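Local structure of quinoline 2-oxidoreductase large subunit (Pseudomonas putida, 1T3Q) at residues Leu103-Asn106 with Gly107-Phe111; Ala259-Pro263 with Glu264-Val268; Ala515-Ala518 with Ala519-Gly523; Lys598-Phe602 with Ala603-Gly607. The protein carries the molybdenum and pterin cytosine dinucleotide site of a molybdenum hydroxylase that probably oxidises quinoline at its 2-position. All coordinates share one frame; numbering follows the deposited sequence.

Interaction 1. Residues Leu103-Asn106 with Gly107-Phe111; sequences LLAN and GVTRF. With SO4 (sulfate ion), chain M.
A105 and T109 face each other with their CA atoms 5.3 Å apart, across a tight turn in which G107 takes a positive phi (91°), at which a CB would collide with N106 O. The turn leads into strand 108-109, an outer strand of the three-stranded antiparallel sheet in the a/b hammerhead domain. Inside the bend the A105 methyl does the packing: CB sits 3.2 Å from V108 O and 3.5 Å from T109 CG2. In T109, chi1 of 62° puts OG1 between the backbone N and the carbonyl carbon, where it bonds to S50 OG, and leaves CG2 beside the N, facing A105 CB. Beyond the strand R110, extended from CG to NE, offers the NH1/NH2 edge of its guanidinium to a sulfate, probably from the crystallisation liquor. NH1 reaches SO4 O1 and NH2 reaches SO4 O3, each at 2.9 Å and nearly straight, with the sulfur in the guanidinium plane. V108 CG1 lies against one face, toward the rim. D159 forms a salt bridge with NH1 and Y326 OH a hydrogen bond with NH2, so both nitrogens have second partners. A leucine in place of R110 would probably leave the sulfate without this two-pronged grip and D159 without this salt bridge. A water accepts a hydrogen bond from N106 N at 2.7 Å and probably links it to the sulfate.

Interaction 2. Residues Ala259-Pro263 with Glu264-Val268; sequences AHLHP and EELLV
E265 reaches back from the first turn of helix 263-275 and takes the backbone N-H of H262, the N-cap residue: H262 N to E265 OE2 is 2.8 Å and almost straight (172°). The N3 side chain thus returns to the N-cap N-H as in a capping box, but in place of the reciprocal side-chain bond there is a backbone one, E265 N to H262 O, the donor standing well above the carbonyl plane. The tight part gathers around this carboxylate. H262 N meets OE2 on the anti side, tilted from the carboxylate plane; L261 CD1 and H262 CD2 also touch E265 OE2, at 3.5 and 3.4 Å, and the H262 ring is turned 38° from the carboxylate plane. An extended glutamate chain beyond CG (chi2 176°) carries the group this far. P263 O starts the helical bonding with a bond to L267 N, while its bond to L266 N is weak. Packing is looser between L261 CD2 and L266 CD1, 4.3 Å apart, and P263 is partly exposed. F228, M232 and F236 of helix 226-237 meet L261 from beyond. E265 OE1 bonds T221 OG1 and a water that also bonds H260 O. A leucine at E265 removes the carboxylate and would probably leave the H262 N-H and T221 without this acceptor. The side chain of H260 lies about 7 Å from the bound dioxosulfidomolybdenum ion, and the H262 N to E265 OE2 bond joins this loop to the helix start. With the helix N terminus and these donors converging on it, the buried E265 carboxylate is likely to be favoured in its ionised form.

Interaction 3. Residues Ala515-Ala518 with Ala519-Gly523; sequences AQIA and ADVLG
A515 to A518 and A519 to L522 form consecutive turns of helix 510-522, joined by four i-to-i+4 bonds from A519 N to A515 O (2.9 Å) through L522 N to A518 O (3.1 Å). G523, with positive phi, closes the helix as the C-prime residue of a Schellman motif: V524 N returns to A519 O, and G523 N makes a weak bond to D520 O. The helix is the middle of the beta-alpha-beta unit of strands 497-501 and 529-532. Its alanines keep one flank slim, A518 and A519 both lying on V529. On another flank V521 has CG1 anti to the backbone N (chi1 174°), and CG2 falls beside that N, within 3.3 Å of I517 O and 4.5 Å of I517 CG2. Q516 and D520, one turn apart, carry the polar side. D520 OD1 takes the backbone N-H groups of K12 and I14, OD2 that of S13, while Q516 NE2 bonds T16 O and S13 O. The Q516 side chain is about 6 Å from the bound pterin cytosine dinucleotide. Three backbone donors on one buried carboxylate would probably favour its charged form and fasten the N-terminal segment to the helix.

Interaction 4. Residues Lys598-Phe602 with Ala603-Gly607; sequences KGMPF and AEVVG
P601 O, at the N-cap position, accepts backbone hydrogen bonds from V605 N (3.3 Å) and, weakly, from E604 N, starting helix 602-611 directly off strand 599-601; the two axes lie at 84°, 6.5 Å apart at closest approach. One residue on, V606 N meets F602 O at 3.0 Å, almost straight (175°). The aromatic contact belongs to the same step: V606 CG2 stands over the middle of the F602 ring face, 3.8 Å from the centroid, a CH-pi contact. With CG anti to its backbone N (chi1 -178°), the ring presents that face to V606 CG2, and I491 of strand 486-491 touches both side chains. Among the aliphatic contacts, M600 CB meets V605 CG2 at 4.0 Å, while V590 and helix 549-576 pack against V605 from beyond. The mixed contacts lie on the exposed side. E604 runs fully extended across M600 at about a right angle, and the methionine, bent at its last torsion, lays CE 3.4 Å from E604 CD. The E604 OE2 oxygen rests 3.3 Å from P601 CD. In this corner the E604 carboxylate thus rests on C-H groups of M600 and P601, near the start of the helix, where the helix dipole would probably favour a negative charge. Of the contacts described, backbone bonds and apolar packing join the strand to the helix.

Along the chain the four contacts follow in series, and none encloses or crosses another; each joins adjoining residues: a turn, a helix start, consecutive helical turns and a strand-to-helix corner. Interaction 1 shapes the turn into strand 108-109 of the hammerhead domain, and interaction 2 begins helix 263-275 of the cofactor-binding part. These two touch: L104 CD1 lies 3.5 Å from L267 CD1, and L103 CD2 packs on L266 CD1, so the hammerhead loop rests on the helix. Interactions 3 and 4 lie farther along, their centres about 17 Å apart. Both pack against helix 549-576, and G523 and F602 each bond through the backbone to G588. The pairs are well apart, the centres of interactions 2 and 3 being about 35 Å from each other.

Interaction 1. Residues Leu103-Asn106 with Gly107-Phe111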
ATOM      1  N   LEU B 103      -4.243 -26.866 -11.744  1.00 21.53           N
ATOM      2  CA  LEU B 103      -3.865 -25.506 -12.113  1.00 22.03           C
ATOM      3  C   LEU B 103      -3.191 -25.539 -13.483  1.00 23.61           C
ATOM      4  O   LEU B 103      -3.422 -24.667 -14.326  1.00 23.48           O
ATOM      5  CB  LEU B 103      -2.943 -24.908 -11.048  1.00 21.60           C
ATOM      6  CG  LEU B 103      -3.520 -24.961  -9.625  1.00 20.39           C
ATOM      7  CD1 LEU B 103      -2.632 -24.171  -8.678  1.00 20.09           C
ATOM      8  CD2 LEU B 103      -4.947 -24.399  -9.606  1.00 24.07           C
ATOM      9  N   LEU B 104      -2.364 -26.559 -13.696  1.00 22.76           N
ATOM     10  CA  LEU B 104      -1.681 -26.759 -14.968  1.00 22.63           C
ATOM     11  C   LEU B 104      -1.944 -28.192 -15.390  1.00 22.63           C
ATOM     12  O   LEU B 104      -1.917 -29.095 -14.557  1.00 21.76           O
ATOM     13  CB  LEU B 104      -0.172 -26.560 -14.826  1.00 23.24           C
ATOM     14  CG  LEU B 104       0.429 -25.263 -15.363  1.00 23.11           C
ATOM     15  CD1 LEU B 104      -0.117 -24.087 -14.575  1.00 22.77           C
ATOM     16  CD2 LEU B 104       1.945 -25.328 -15.246  1.00 23.27           C
ATOM     17  N   ALA B 105      -2.208 -28.405 -16.674  1.00 21.59           N
ATOM     18  CA  ALA B 105      -2.444 -29.760 -17.156  1.00 22.97           C
ATOM     19  C   ALA B 105      -1.211 -30.576 -16.775  1.00 23.86           C
ATOM     20  O   ALA B 105      -0.089 -30.071 -16.830  1.00 22.98           O
ATOM     21  CB  ALA B 105      -2.627 -29.760 -18.666  1.00 21.77           C
ATOM     22  N   ASN B 106      -1.418 -31.824 -16.368  1.00 24.31           N
ATOM     23  CA  ASN B 106      -0.299 -32.680 -15.991  1.00 27.71           C
ATOM     24  C   ASN B 106      -0.487 -34.046 -16.626  1.00 29.48           C
ATOM     25  O   ASN B 106      -1.258 -34.864 -16.129  1.00 31.23           O
ATOM     26  CB  ASN B 106      -0.222 -32.828 -14.467  1.00 29.88           C
ATOM     27  CG  ASN B 106       1.074 -33.484 -14.007  1.00 32.03           C
ATOM     28  OD1 ASN B 106       1.268 -33.737 -12.819  1.00 35.41           O
ATOM     29  ND2 ASN B 106       1.970 -33.752 -14.950  1.00 31.19           N
ATOM     30  N   GLY B 107       0.206 -34.284 -17.734  1.00 29.35           N
ATOM     31  CA  GLY B 107       0.082 -35.567 -18.403  1.00 28.92           C
ATOM     32  C   GLY B 107      -1.000 -35.587 -19.465  1.00 28.53           C
ATOM     33  O   GLY B 107      -0.927 -36.360 -20.419  1.00 27.90           O
ATOM     34  N   VAL B 108      -2.011 -34.736 -19.309  1.00 27.07           N
ATOM     35  CA  VAL B 108      -3.101 -34.673 -20.276  1.00 26.12           C
ATOM     36  C   VAL B 108      -3.757 -33.294 -20.244  1.00 24.35           C
ATOM     37  O   VAL B 108      -3.839 -32.670 -19.188  1.00 24.18           O
ATOM     38  CB  VAL B 108      -4.176 -35.747 -19.966  1.00 26.60           C
ATOM     39  CG1 VAL B 108      -4.743 -35.530 -18.577  1.00 29.96           C
ATOM     40  CG2 VAL B 108      -5.282 -35.707 -21.004  1.00 27.24           C
ATOM     41  N   THR B 109      -4.195 -32.814 -21.404  1.00 23.02           N
ATOM     42  CA  THR B 109      -4.875 -31.523 -21.479  1.00 23.90           C
ATOM     43  C   THR B 109      -6.312 -31.829 -21.875  1.00 21.77           C
ATOM     44  O   THR B 109      -6.559 -32.758 -22.644  1.00 23.31           O
ATOM     45  CB  THR B 109      -4.220 -30.570 -22.515  1.00 25.14           C
ATOM     46  OG1 THR B 109      -4.297 -31.134 -23.832  1.00 27.18           O
ATOM     47  CG2 THR B 109      -2.761 -30.340 -22.158  1.00 28.14           C
ATOM     48  N   ARG B 110      -7.262 -31.054 -21.359  1.00 20.44           N
ATOM     49  CA  ARG B 110      -8.661 -31.325 -21.650  1.00 18.57           C
ATOM     50  C   ARG B 110      -9.448 -30.249 -22.390  1.00 18.53           C
ATOM     51  O   ARG B 110     -10.672 -30.308 -22.456  1.00 17.41           O
ATOM     52  CB  ARG B 110      -9.366 -31.713 -20.357  1.00 20.47           C
ATOM     53  CG  ARG B 110      -8.667 -32.870 -19.634  1.00 22.63           C
ATOM     54  CD  ARG B 110      -9.524 -33.415 -18.515  1.00 23.05           C
ATOM     55  NE  ARG B 110      -8.931 -34.574 -17.855  1.00 22.77           N
ATOM     56  CZ  ARG B 110      -8.094 -34.514 -16.824  1.00 23.89           C
ATOM     57  NH1 ARG B 110      -7.618 -35.634 -16.293  1.00 21.72           N
ATOM     58  NH2 ARG B 110      -7.737 -33.342 -16.315  1.00 21.44           N
ATOM     59  N   PHE B 111      -8.745 -29.269 -22.942  1.00 17.72           N
ATOM     60  CA  PHE B 111      -9.381 -28.231 -23.742  1.00 17.46           C
ATOM     61  C   PHE B 111      -8.346 -27.267 -24.300  1.00 17.22           C
ATOM     62  O   PHE B 111      -7.315 -27.017 -23.677  1.00 19.92           O
ATOM     63  CB  PHE B 111     -10.483 -27.495 -22.946  1.00 16.12           C
ATOM     64  CG  PHE B 111      -9.977 -26.559 -21.880  1.00 17.11           C
ATOM     65  CD1 PHE B 111      -9.655 -25.236 -22.190  1.00 18.78           C
ATOM     66  CD2 PHE B 111      -9.866 -26.979 -20.561  1.00 16.30           C
ATOM     67  CE1 PHE B 111      -9.235 -24.352 -21.202  1.00 17.52           C
ATOM     68  CE2 PHE B 111      -9.442 -26.097 -19.559  1.00 19.75           C
ATOM     69  CZ  PHE B 111      -9.127 -24.782 -19.879  1.00 18.56           C
TER
HETATM   70  S   SO4 M3105      -5.259 -34.787 -13.556  1.00 70.01           S
HETATM   71  O1  SO4 M3105      -5.776 -36.063 -14.087  1.00 69.02           O
HETATM   72  O2  SO4 M3105      -3.903 -34.544 -14.087  1.00 70.03           O
HETATM   73  O3  SO4 M3105      -6.155 -33.684 -13.961  1.00 69.13           O
HETATM   74  O4  SO4 M3105      -5.195 -34.854 -12.086  1.00 70.50           O
HETATM   75  O   HOH W   1      -3.813 -32.963 -16.077  1.00 32.16           O

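Interaction 2. Residues Ala259-Pro263 with Glu264-Val268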
ATOM      1  N   ALA B 259     -16.321 -13.725 -10.881  1.00 15.53           N
ATOM      2  CA  ALA B 259     -16.963 -14.307  -9.714  1.00 16.01           C
ATOM      3  C   ALA B 259     -16.636 -15.800  -9.712  1.00 17.41           C
ATOM      4  O   ALA B 259     -17.495 -16.634  -9.436  1.00 16.23           O
ATOM      5  CB  ALA B 259     -18.471 -14.098  -9.763  1.00 16.14           C
ATOM      6  N   HIS B 260     -15.395 -16.121 -10.057  1.00 17.58           N
ATOM      7  CA  HIS B 260     -14.917 -17.504 -10.063  1.00 18.94           C
ATOM      8  C   HIS B 260     -13.504 -17.502  -9.513  1.00 20.41           C
ATOM      9  O   HIS B 260     -12.834 -16.464  -9.483  1.00 19.00           O
ATOM     10  CB  HIS B 260     -14.829 -18.096 -11.474  1.00 17.96           C
ATOM     11  CG  HIS B 260     -16.123 -18.115 -12.222  1.00 18.95           C
ATOM     12  ND1 HIS B 260     -16.497 -17.106 -13.083  1.00 18.08           N
ATOM     13  CD2 HIS B 260     -17.121 -19.031 -12.257  1.00 18.17           C
ATOM     14  CE1 HIS B 260     -17.668 -17.400 -13.619  1.00 18.33           C
ATOM     15  NE2 HIS B 260     -18.069 -18.561 -13.135  1.00 19.12           N
ATOM     16  N   LEU B 261     -13.048 -18.668  -9.080  1.00 18.57           N
ATOM     17  CA  LEU B 261     -11.683 -18.790  -8.604  1.00 19.64           C
ATOM     18  C   LEU B 261     -10.920 -19.200  -9.854  1.00 18.49           C
ATOM     19  O   LEU B 261     -11.283 -20.176 -10.512  1.00 20.41           O
ATOM     20  CB  LEU B 261     -11.566 -19.883  -7.539  1.00 18.75           C
ATOM     21  CG  LEU B 261     -10.143 -20.046  -7.002  1.00 18.83           C
ATOM     22  CD1 LEU B 261      -9.742 -18.800  -6.225  1.00 18.39           C
ATOM     23  CD2 LEU B 261     -10.065 -21.273  -6.103  1.00 19.31           C
ATOM     24  N   HIS B 262      -9.877 -18.459 -10.205  1.00 17.57           N
ATOM     25  CA  HIS B 262      -9.112 -18.793 -11.404  1.00 18.31           C
ATOM     26  C   HIS B 262      -7.821 -19.514 -11.055  1.00 16.39           C
ATOM     27  O   HIS B 262      -7.182 -19.210 -10.052  1.00 16.16           O
ATOM     28  CB  HIS B 262      -8.749 -17.531 -12.192  1.00 18.22           C
ATOM     29  CG  HIS B 262      -9.860 -16.535 -12.280  1.00 16.33           C
ATOM     30  ND1 HIS B 262     -11.064 -16.814 -12.888  1.00 16.42           N
ATOM     31  CD2 HIS B 262      -9.960 -15.270 -11.806  1.00 18.99           C
ATOM     32  CE1 HIS B 262     -11.860 -15.764 -12.782  1.00 20.01           C
ATOM     33  NE2 HIS B 262     -11.214 -14.814 -12.130  1.00 16.57           N
ATOM     34  N   PRO B 263      -7.430 -20.496 -11.873  1.00 17.12           N
ATOM     35  CA  PRO B 263      -6.185 -21.212 -11.590  1.00 17.94           C
ATOM     36  C   PRO B 263      -5.048 -20.203 -11.399  1.00 18.45           C
ATOM     37  O   PRO B 263      -4.216 -20.350 -10.506  1.00 18.46           O
ATOM     38  CB  PRO B 263      -5.997 -22.068 -12.838  1.00 17.24           C
ATOM     39  CG  PRO B 263      -7.401 -22.433 -13.188  1.00 18.25           C
ATOM     40  CD  PRO B 263      -8.161 -21.121 -12.991  1.00 17.73           C
ATOM     41  N   GLU B 264      -5.032 -19.163 -12.229  1.00 17.81           N
ATOM     42  CA  GLU B 264      -3.979 -18.154 -12.147  1.00 17.35           C
ATOM     43  C   GLU B 264      -3.889 -17.441 -10.800  1.00 17.56           C
ATOM     44  O   GLU B 264      -2.803 -17.040 -10.392  1.00 15.47           O
ATOM     45  CB  GLU B 264      -4.128 -17.128 -13.277  1.00 19.06           C
ATOM     46  CG  GLU B 264      -3.892 -17.706 -14.664  1.00 19.65           C
ATOM     47  CD  GLU B 264      -5.159 -18.188 -15.344  1.00 22.71           C
ATOM     48  OE1 GLU B 264      -6.065 -18.701 -14.651  1.00 24.57           O
ATOM     49  OE2 GLU B 264      -5.245 -18.065 -16.584  1.00 23.68           O
ATOM     50  N   GLU B 265      -5.015 -17.277 -10.104  1.00 16.58           N
ATOM     51  CA  GLU B 265      -4.981 -16.616  -8.799  1.00 17.08           C
ATOM     52  C   GLU B 265      -4.167 -17.463  -7.831  1.00 17.73           C
ATOM     53  O   GLU B 265      -3.392 -16.945  -7.025  1.00 17.70           O
ATOM     54  CB  GLU B 265      -6.401 -16.408  -8.247  1.00 15.98           C
ATOM     55  CG  GLU B 265      -7.206 -15.390  -9.039  1.00 21.08           C
ATOM     56  CD  GLU B 265      -8.642 -15.257  -8.555  1.00 23.16           C
ATOM     57  OE1 GLU B 265      -9.038 -14.136  -8.164  1.00 24.90           O
ATOM     58  OE2 GLU B 265      -9.377 -16.267  -8.575  1.00 20.39           O
ATOM     59  N   LEU B 266      -4.336 -18.777  -7.915  1.00 18.92           N
ATOM     60  CA  LEU B 266      -3.589 -19.657  -7.039  1.00 18.10           C
ATOM     61  C   LEU B 266      -2.142 -19.675  -7.497  1.00 16.62           C
ATOM     62  O   LEU B 266      -1.228 -19.600  -6.680  1.00 17.21           O
ATOM     63  CB  LEU B 266      -4.168 -21.076  -7.076  1.00 19.89           C
ATOM     64  CG  LEU B 266      -5.620 -21.217  -6.610  1.00 22.12           C
ATOM     65  CD1 LEU B 266      -6.024 -22.688  -6.643  1.00 25.21           C
ATOM     66  CD2 LEU B 266      -5.765 -20.664  -5.209  1.00 23.64           C
ATOM     67  N   LEU B 267      -1.942 -19.745  -8.809  1.00 16.64           N
ATOM     68  CA  LEU B 267      -0.596 -19.797  -9.358  1.00 17.05           C
ATOM     69  C   LEU B 267       0.284 -18.628  -8.957  1.00 17.12           C
ATOM     70  O   LEU B 267       1.429 -18.836  -8.562  1.00 18.61           O
ATOM     71  CB  LEU B 267      -0.642 -19.930 -10.881  1.00 16.53           C
ATOM     72  CG  LEU B 267      -1.096 -21.302 -11.396  1.00 18.67           C
ATOM     73  CD1 LEU B 267      -1.354 -21.233 -12.887  1.00 16.40           C
ATOM     74  CD2 LEU B 267      -0.023 -22.360 -11.076  1.00 15.86           C
ATOM     75  N   VAL B 268      -0.221 -17.397  -9.036  1.00 17.41           N
ATOM     76  CA  VAL B 268       0.634 -16.278  -8.654  1.00 16.33           C
ATOM     77  C   VAL B 268       1.050 -16.357  -7.191  1.00 16.92           C
ATOM     78  O   VAL B 268       2.163 -15.969  -6.841  1.00 16.64           O
ATOM     79  CB  VAL B 268      -0.020 -14.902  -8.947  1.00 18.38           C
ATOM     80  CG1 VAL B 268      -0.126 -14.706 -10.454  1.00 16.61           C
ATOM     81  CG2 VAL B 268      -1.395 -14.814  -8.296  1.00 17.15           C
TER
HETATM   82  O   HOH W   2     -11.748 -14.138  -8.596  1.00 15.71           O

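Interaction 3. Residues Ala515-Ala518 with Ala519-Gly523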
ATOM      1  N   ALA B 515     -23.337   3.894   0.849  1.00 14.88           N
ATOM      2  CA  ALA B 515     -23.212   5.050   1.726  1.00 15.99           C
ATOM      3  C   ALA B 515     -24.600   5.634   1.964  1.00 16.65           C
ATOM      4  O   ALA B 515     -24.904   6.094   3.062  1.00 16.11           O
ATOM      5  CB  ALA B 515     -22.299   6.110   1.094  1.00 15.60           C
ATOM      6  N   GLN B 516     -25.423   5.628   0.916  1.00 15.82           N
ATOM      7  CA  GLN B 516     -26.786   6.142   1.000  1.00 16.98           C
ATOM      8  C   GLN B 516     -27.583   5.339   2.023  1.00 17.46           C
ATOM      9  O   GLN B 516     -28.378   5.893   2.784  1.00 17.92           O
ATOM     10  CB  GLN B 516     -27.466   6.063  -0.371  1.00 17.32           C
ATOM     11  CG  GLN B 516     -26.919   7.061  -1.388  1.00 15.86           C
ATOM     12  CD  GLN B 516     -27.615   6.960  -2.731  1.00 17.52           C
ATOM     13  OE1 GLN B 516     -27.103   6.345  -3.662  1.00 16.70           O
ATOM     14  NE2 GLN B 516     -28.801   7.557  -2.833  1.00 18.02           N
ATOM     15  N   ILE B 517     -27.361   4.029   2.041  1.00 17.96           N
ATOM     16  CA  ILE B 517     -28.051   3.149   2.979  1.00 17.61           C
ATOM     17  C   ILE B 517     -27.606   3.436   4.413  1.00 19.32           C
ATOM     18  O   ILE B 517     -28.436   3.606   5.306  1.00 19.25           O
ATOM     19  CB  ILE B 517     -27.762   1.654   2.669  1.00 19.58           C
ATOM     20  CG1 ILE B 517     -28.379   1.270   1.321  1.00 19.23           C
ATOM     21  CG2 ILE B 517     -28.315   0.770   3.791  1.00 20.51           C
ATOM     22  CD1 ILE B 517     -27.997  -0.120   0.841  1.00 16.58           C
ATOM     23  N   ALA B 518     -26.294   3.494   4.629  1.00 17.73           N
ATOM     24  CA  ALA B 518     -25.761   3.740   5.962  1.00 18.27           C
ATOM     25  C   ALA B 518     -26.192   5.097   6.508  1.00 18.63           C
ATOM     26  O   ALA B 518     -26.494   5.235   7.695  1.00 19.14           O
ATOM     27  CB  ALA B 518     -24.236   3.642   5.942  1.00 17.41           C
ATOM     28  N   ALA B 519     -26.207   6.097   5.635  1.00 18.30           N
ATOM     29  CA  ALA B 519     -26.597   7.449   6.014  1.00 17.76           C
ATOM     30  C   ALA B 519     -28.022   7.454   6.566  1.00 18.49           C
ATOM     31  O   ALA B 519     -28.295   8.051   7.612  1.00 18.87           O
ATOM     32  CB  ALA B 519     -26.506   8.365   4.808  1.00 18.63           C
ATOM     33  N   ASP B 520     -28.926   6.785   5.863  1.00 19.53           N
ATOM     34  CA  ASP B 520     -30.322   6.728   6.290  1.00 21.00           C
ATOM     35  C   ASP B 520     -30.538   5.971   7.590  1.00 20.89           C
ATOM     36  O   ASP B 520     -31.365   6.374   8.410  1.00 20.84           O
ATOM     37  CB  ASP B 520     -31.190   6.138   5.175  1.00 19.66           C
ATOM     38  CG  ASP B 520     -31.480   7.151   4.079  1.00 20.68           C
ATOM     39  OD1 ASP B 520     -32.216   6.828   3.125  1.00 19.88           O
ATOM     40  OD2 ASP B 520     -30.968   8.286   4.185  1.00 20.53           O
ATOM     41  N   VAL B 521     -29.804   4.877   7.786  1.00 21.25           N
ATOM     42  CA  VAL B 521     -29.953   4.100   9.012  1.00 20.36           C
ATOM     43  C   VAL B 521     -29.531   4.924  10.231  1.00 20.94           C
ATOM     44  O   VAL B 521     -30.221   4.929  11.251  1.00 17.58           O
ATOM     45  CB  VAL B 521     -29.113   2.796   8.978  1.00 20.49           C
ATOM     46  CG1 VAL B 521     -29.173   2.103  10.333  1.00 19.52           C
ATOM     47  CG2 VAL B 521     -29.637   1.861   7.901  1.00 17.84           C
ATOM     48  N   LEU B 522     -28.410   5.634  10.116  1.00 19.74           N
ATOM     49  CA  LEU B 522     -27.903   6.441  11.222  1.00 20.61           C
ATOM     50  C   LEU B 522     -28.428   7.877  11.258  1.00 21.51           C
ATOM     51  O   LEU B 522     -28.115   8.631  12.175  1.00 22.66           O
ATOM     52  CB  LEU B 522     -26.367   6.445  11.202  1.00 21.29           C
ATOM     53  CG  LEU B 522     -25.723   5.102  11.587  1.00 22.77           C
ATOM     54  CD1 LEU B 522     -24.236   5.112  11.277  1.00 24.78           C
ATOM     55  CD2 LEU B 522     -25.959   4.840  13.066  1.00 24.98           C
ATOM     56  N   GLY B 523     -29.225   8.254  10.265  1.00 20.95           N
ATOM     57  CA  GLY B 523     -29.783   9.597  10.239  1.00 21.67           C
ATOM     58  C   GLY B 523     -28.784  10.717  10.024  1.00 21.96           C
ATOM     59  O   GLY B 523     -28.918  11.794  10.612  1.00 22.81           O
TER

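Interaction 4. Residues Lys598-Phe602 with Ala603-Gly607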
ATOM      1  N   LYS B 598     -36.476  18.386  21.985  1.00 25.58           N
ATOM      2  CA  LYS B 598     -35.873  17.567  23.025  1.00 25.92           C
ATOM      3  C   LYS B 598     -34.808  16.692  22.363  1.00 26.70           C
ATOM      4  O   LYS B 598     -34.994  15.488  22.192  1.00 26.13           O
ATOM      5  CB  LYS B 598     -36.934  16.688  23.696  1.00 26.07           C
ATOM      6  CG  LYS B 598     -36.410  15.870  24.866  1.00 27.23           C
ATOM      7  CD  LYS B 598     -35.925  16.754  26.007  1.00 27.55           C
ATOM      8  CE  LYS B 598     -37.078  17.505  26.656  1.00 31.05           C
ATOM      9  N   GLY B 599     -33.695  17.309  21.982  1.00 26.66           N
ATOM     10  CA  GLY B 599     -32.640  16.558  21.331  1.00 26.11           C
ATOM     11  C   GLY B 599     -31.265  17.187  21.441  1.00 27.83           C
ATOM     12  O   GLY B 599     -31.079  18.186  22.140  1.00 26.73           O
ATOM     13  N   MET B 600     -30.304  16.589  20.740  1.00 27.49           N
ATOM     14  CA  MET B 600     -28.915  17.047  20.725  1.00 28.57           C
ATOM     15  C   MET B 600     -28.311  16.667  19.380  1.00 26.63           C
ATOM     16  O   MET B 600     -28.718  15.680  18.769  1.00 25.66           O
ATOM     17  CB  MET B 600     -28.098  16.326  21.797  1.00 31.59           C
ATOM     18  CG  MET B 600     -28.630  16.407  23.204  1.00 37.51           C
ATOM     19  SD  MET B 600     -27.788  15.186  24.231  1.00 41.83           S
ATOM     20  CE  MET B 600     -26.086  15.706  24.031  1.00 38.78           C
ATOM     21  N   PRO B 601     -27.333  17.443  18.896  1.00 24.89           N
ATOM     22  CA  PRO B 601     -26.771  17.037  17.611  1.00 22.96           C
ATOM     23  C   PRO B 601     -26.090  15.672  17.742  1.00 20.61           C
ATOM     24  O   PRO B 601     -25.573  15.322  18.801  1.00 20.14           O
ATOM     25  CB  PRO B 601     -25.791  18.165  17.277  1.00 23.88           C
ATOM     26  CG  PRO B 601     -25.474  18.777  18.609  1.00 27.34           C
ATOM     27  CD  PRO B 601     -26.793  18.743  19.326  1.00 24.76           C
ATOM     28  N   PHE B 602     -26.124  14.902  16.662  1.00 19.79           N
ATOM     29  CA  PHE B 602     -25.521  13.579  16.622  1.00 20.00           C
ATOM     30  C   PHE B 602     -24.070  13.612  17.117  1.00 21.18           C
ATOM     31  O   PHE B 602     -23.663  12.793  17.945  1.00 20.50           O
ATOM     32  CB  PHE B 602     -25.575  13.059  15.184  1.00 20.22           C
ATOM     33  CG  PHE B 602     -25.027  11.668  15.008  1.00 20.36           C
ATOM     34  CD1 PHE B 602     -25.685  10.570  15.554  1.00 21.28           C
ATOM     35  CD2 PHE B 602     -23.873  11.455  14.256  1.00 20.88           C
ATOM     36  CE1 PHE B 602     -25.202   9.272  15.350  1.00 21.85           C
ATOM     37  CE2 PHE B 602     -23.380  10.162  14.044  1.00 22.54           C
ATOM     38  CZ  PHE B 602     -24.049   9.068  14.593  1.00 21.87           C
ATOM     39  N   ALA B 603     -23.298  14.571  16.612  1.00 21.07           N
ATOM     40  CA  ALA B 603     -21.890  14.703  16.986  1.00 21.69           C
ATOM     41  C   ALA B 603     -21.689  14.901  18.486  1.00 22.01           C
ATOM     42  O   ALA B 603     -20.694  14.446  19.049  1.00 21.64           O
ATOM     43  CB  ALA B 603     -21.253  15.854  16.219  1.00 20.26           C
ATOM     44  N   GLU B 604     -22.631  15.575  19.138  1.00 21.82           N
ATOM     45  CA  GLU B 604     -22.506  15.810  20.572  1.00 23.35           C
ATOM     46  C   GLU B 604     -22.723  14.531  21.380  1.00 21.31           C
ATOM     47  O   GLU B 604     -22.019  14.288  22.358  1.00 22.18           O
ATOM     48  CB  GLU B 604     -23.491  16.891  21.035  1.00 26.02           C
ATOM     49  CG  GLU B 604     -23.363  17.226  22.518  1.00 30.26           C
ATOM     50  CD  GLU B 604     -24.282  18.356  22.955  1.00 32.73           C
ATOM     51  OE1 GLU B 604     -24.277  18.693  24.158  1.00 35.68           O
ATOM     52  OE2 GLU B 604     -25.005  18.910  22.103  1.00 32.50           O
ATOM     53  N   VAL B 605     -23.692  13.715  20.974  1.00 20.50           N
ATOM     54  CA  VAL B 605     -23.957  12.465  21.682  1.00 21.29           C
ATOM     55  C   VAL B 605     -22.763  11.533  21.479  1.00 20.34           C
ATOM     56  O   VAL B 605     -22.250  10.943  22.425  1.00 21.71           O
ATOM     57  CB  VAL B 605     -25.227  11.760  21.152  1.00 22.51           C
ATOM     58  CG1 VAL B 605     -25.487  10.482  21.953  1.00 19.77           C
ATOM     59  CG2 VAL B 605     -26.421  12.692  21.255  1.00 23.30           C
ATOM     60  N   VAL B 606     -22.329  11.410  20.231  1.00 19.80           N
ATOM     61  CA  VAL B 606     -21.192  10.562  19.902  1.00 19.54           C
ATOM     62  C   VAL B 606     -19.964  11.046  20.661  1.00 20.04           C
ATOM     63  O   VAL B 606     -19.209  10.242  21.205  1.00 21.05           O
ATOM     64  CB  VAL B 606     -20.915  10.575  18.381  1.00 19.28           C
ATOM     65  CG1 VAL B 606     -19.608   9.831  18.065  1.00 17.77           C
ATOM     66  CG2 VAL B 606     -22.082   9.929  17.648  1.00 18.18           C
ATOM     67  N   GLY B 607     -19.769  12.362  20.697  1.00 19.70           N
ATOM     68  CA  GLY B 607     -18.633  12.918  21.410  1.00 20.37           C
ATOM     69  C   GLY B 607     -18.618  12.440  22.852  1.00 20.73           C
ATOM     70  O   GLY B 607     -17.576  12.037  23.380  1.00 20.68           O
TER